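Local atomic coordinates of glucosamine-6-phosphate deaminase (Thermotoga maritima, PDB entry 1J5X), a protein that contains a SIS domain and belongs to a family of alpha/beta proteins built on parallel sheets flanked by helices. Residues A[212-217]-A[260-265]. Residues are numbered along the deposited sequence; the frame is centred on the assembly and turned at random.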
loop_
_atom_site.group_PDB
_atom_site.type_symbol
_atom_site.label_atom_id
_atom_site.label_comp_id
_atom_site.label_asym_id
_atom_site.label_seq_id
_atom_site.Cartn_x
_atom_site.Cartn_y
_atom_site.Cartn_z
ATOM N N HIS A 212 15.198 14.722 -11.262
ATOM C CA HIS A 212 14.874 14.378 -9.848
ATOM C C HIS A 212 15.324 12.958 -9.586
ATOM O O HIS A 212 14.885 12.045 -10.270
ATOM C CB HIS A 212 13.360 14.470 -9.617
ATOM C CG HIS A 212 12.841 15.872 -9.623
ATOM N ND1 HIS A 212 12.447 16.518 -10.776
ATOM C CD2 HIS A 212 12.663 16.756 -8.618
ATOM C CE1 HIS A 212 12.039 17.737 -10.475
ATOM N NE2 HIS A 212 12.155 17.909 -9.174
ATOM N N ASP A 213 16.200 12.786 -8.605
ATOM C CA ASP A 213 16.690 11.458 -8.291
ATOM C C ASP A 213 16.578 11.101 -6.809
ATOM O O ASP A 213 17.260 10.192 -6.345
ATOM C CB ASP A 213 18.149 11.301 -8.710
ATOM C CG ASP A 213 18.299 11.137 -10.184
ATOM O OD1 ASP A 213 17.867 10.106 -10.749
ATOM O OD2 ASP A 213 18.849 12.073 -10.800
ATOM N N HIS A 214 15.741 11.831 -6.087
ATOM C CA HIS A 214 15.526 11.587 -4.642
ATOM C C HIS A 214 14.022 11.775 -4.437
ATOM O O HIS A 214 13.537 12.927 -4.511
ATOM C CB HIS A 214 16.227 12.637 -3.828
ATOM C CG HIS A 214 16.008 12.490 -2.359
ATOM N ND1 HIS A 214 16.172 13.530 -1.484
ATOM C CD2 HIS A 214 15.627 11.426 -1.616
ATOM C CE1 HIS A 214 15.900 13.122 -0.253
ATOM N NE2 HIS A 214 15.568 11.849 -0.309
ATOM N N PHE A 215 13.323 10.667 -4.191
ATOM C CA PHE A 215 11.864 10.730 -3.976
ATOM C C PHE A 215 11.536 10.563 -2.482
ATOM O O PHE A 215 12.047 9.627 -1.832
ATOM C CB PHE A 215 11.170 9.610 -4.730
ATOM C CG PHE A 215 11.322 9.666 -6.236
ATOM C CD1 PHE A 215 11.813 10.812 -6.867
ATOM C CD2 PHE A 215 10.957 8.591 -6.993
ATOM C CE1 PHE A 215 11.928 10.835 -8.269
ATOM C CE2 PHE A 215 11.057 8.592 -8.400
ATOM C CZ PHE A 215 11.550 9.720 -9.026
ATOM N N VAL A 216 10.624 11.404 -1.978
ATOM C CA VAL A 216 10.224 11.381 -0.563
ATOM C C VAL A 216 8.693 11.278 -0.568
ATOM O O VAL A 216 8.043 12.032 -1.317
ATOM C CB VAL A 216 10.672 12.684 0.103
ATOM C CG1 VAL A 216 10.145 12.805 1.540
ATOM C CG2 VAL A 216 12.233 12.779 0.076
ATOM N N PHE A 217 8.136 10.331 0.194
ATOM C CA PHE A 217 6.684 10.120 0.280
ATOM C C PHE A 217 6.236 10.408 1.707
ATOM O O PHE A 217 6.697 9.774 2.658
ATOM C CB PHE A 217 6.411 8.696 -0.185
ATOM C CG PHE A 217 6.799 8.495 -1.630
ATOM C CD1 PHE A 217 5.918 8.890 -2.618
ATOM C CD2 PHE A 217 8.052 7.960 -1.994
ATOM C CE1 PHE A 217 6.226 8.757 -3.989
ATOM C CE2 PHE A 217 8.402 7.822 -3.364
ATOM C CZ PHE A 217 7.483 8.212 -4.359
ATOM N N LYS A 260 17.760 20.654 -4.916
ATOM C CA LYS A 260 17.126 20.556 -6.208
ATOM C C LYS A 260 17.327 19.120 -6.567
ATOM O O LYS A 260 18.424 18.590 -6.380
ATOM C CB LYS A 260 17.841 21.472 -7.243
ATOM C CG LYS A 260 17.346 21.280 -8.673
ATOM C CD LYS A 260 17.952 22.329 -9.617
ATOM C CE LYS A 260 17.297 23.708 -9.395
ATOM N NZ LYS A 260 15.897 23.773 -9.909
ATOM N N GLY A 261 16.286 18.468 -7.065
ATOM C CA GLY A 261 16.398 17.072 -7.414
ATOM C C GLY A 261 15.530 16.231 -6.475
ATOM O O GLY A 261 15.206 15.100 -6.778
ATOM N N THR A 262 15.164 16.795 -5.336
ATOM C CA THR A 262 14.297 16.054 -4.416
ATOM C C THR A 262 12.853 16.273 -4.863
ATOM O O THR A 262 12.460 17.407 -5.106
ATOM C CB THR A 262 14.419 16.565 -2.989
ATOM O OG1 THR A 262 15.758 16.350 -2.527
ATOM C CG2 THR A 262 13.433 15.822 -2.079
ATOM N N LEU A 263 12.094 15.194 -4.968
ATOM C CA LEU A 263 10.678 15.238 -5.364
ATOM C C LEU A 263 9.873 14.689 -4.168
ATOM O O LEU A 263 10.126 13.572 -3.732
ATOM C CB LEU A 263 10.427 14.341 -6.588
ATOM C CG LEU A 263 8.973 14.153 -7.097
ATOM C CD1 LEU A 263 8.390 15.504 -7.472
ATOM C CD2 LEU A 263 8.917 13.221 -8.273
ATOM N N VAL A 264 8.903 15.474 -3.675
ATOM C CA VAL A 264 8.101 15.051 -2.524
ATOM C C VAL A 264 6.647 14.802 -2.940
ATOM O O VAL A 264 6.063 15.645 -3.617
ATOM C CB VAL A 264 8.117 16.157 -1.437
ATOM C CG1 VAL A 264 7.293 15.697 -0.182
ATOM C CG2 VAL A 264 9.554 16.507 -1.056
ATOM N N PHE A 265 6.056 13.659 -2.563
ATOM C CA PHE A 265 4.638 13.408 -2.844
ATOM C C PHE A 265 4.053 13.390 -1.452
ATOM O O PHE A 265 4.431 12.561 -0.611
ATOM C CB PHE A 265 4.393 12.063 -3.473
ATOM C CG PHE A 265 4.366 12.085 -4.977
ATOM C CD1 PHE A 265 5.193 12.963 -5.690
ATOM C CD2 PHE A 265 3.600 11.175 -5.679
ATOM C CE1 PHE A 265 5.232 12.908 -7.125
ATOM C CE2 PHE A 265 3.648 11.126 -7.128
ATOM C CZ PHE A 265 4.479 12.013 -7.803
#
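H214 to F217 and T262 to F265 pair as parallel neighbours at the middle of the smaller, four-stranded sheet of this two-sheet alpha/beta protein. Strand 214-218, helix 222-238 and edge strand 241-245 form a beta-alpha-beta unit, after which the chain returns to strand 262-267 on the other side of strand 214-218. Three backbone bonds zip the pair in parallel fashion: L263 N gives to H214 O (2.7 Å), L263 O accepts from V216 N, and F265 N reaches V216 O. Ahead of this ladder G261 O receives two weak bonds, from D213 N and H214 N. At a phi of 113° a beta carbon on G261 would crowd the carbonyl oxygen of the residue before, so glycine, with none, fits this turn.

F215 and F217 reach both helix 222-238 and helix 313-326, whereas L263 and F265 lie against L318 of the latter. With CG anti to the backbone N (chi1 175°), the side chain of L263 reaches over toward F215, CD2 lying 3.8 Å from F215 CE1, while its CB lies 3.9 Å from H212 CD2. The buried H212 ring brings its edge to T262 O; its two nitrogens are satisfied beyond the strands by D208 O and T289 OG1. F217 turns an edge to the face of F265 in an offset edge-to-face pair, the planes at 72°, and its CD1 rests 3.6 Å from F265 CB.

On the reverse face beta-branched V216 and V264 touch, CB of V216 lying 4.1 Å from CG2 of V264, and V216 CG2 also touches the methyl of T262. E243 OE2, on the neighbouring strand 241-245, hydrogen-bonds H214 NE2, which helps fix the imidazole's rotation. T262 OG1, also bonded to K259 O, shares a hydrogen bond with H214 ND1 at 3.0 Å, near the ring plane.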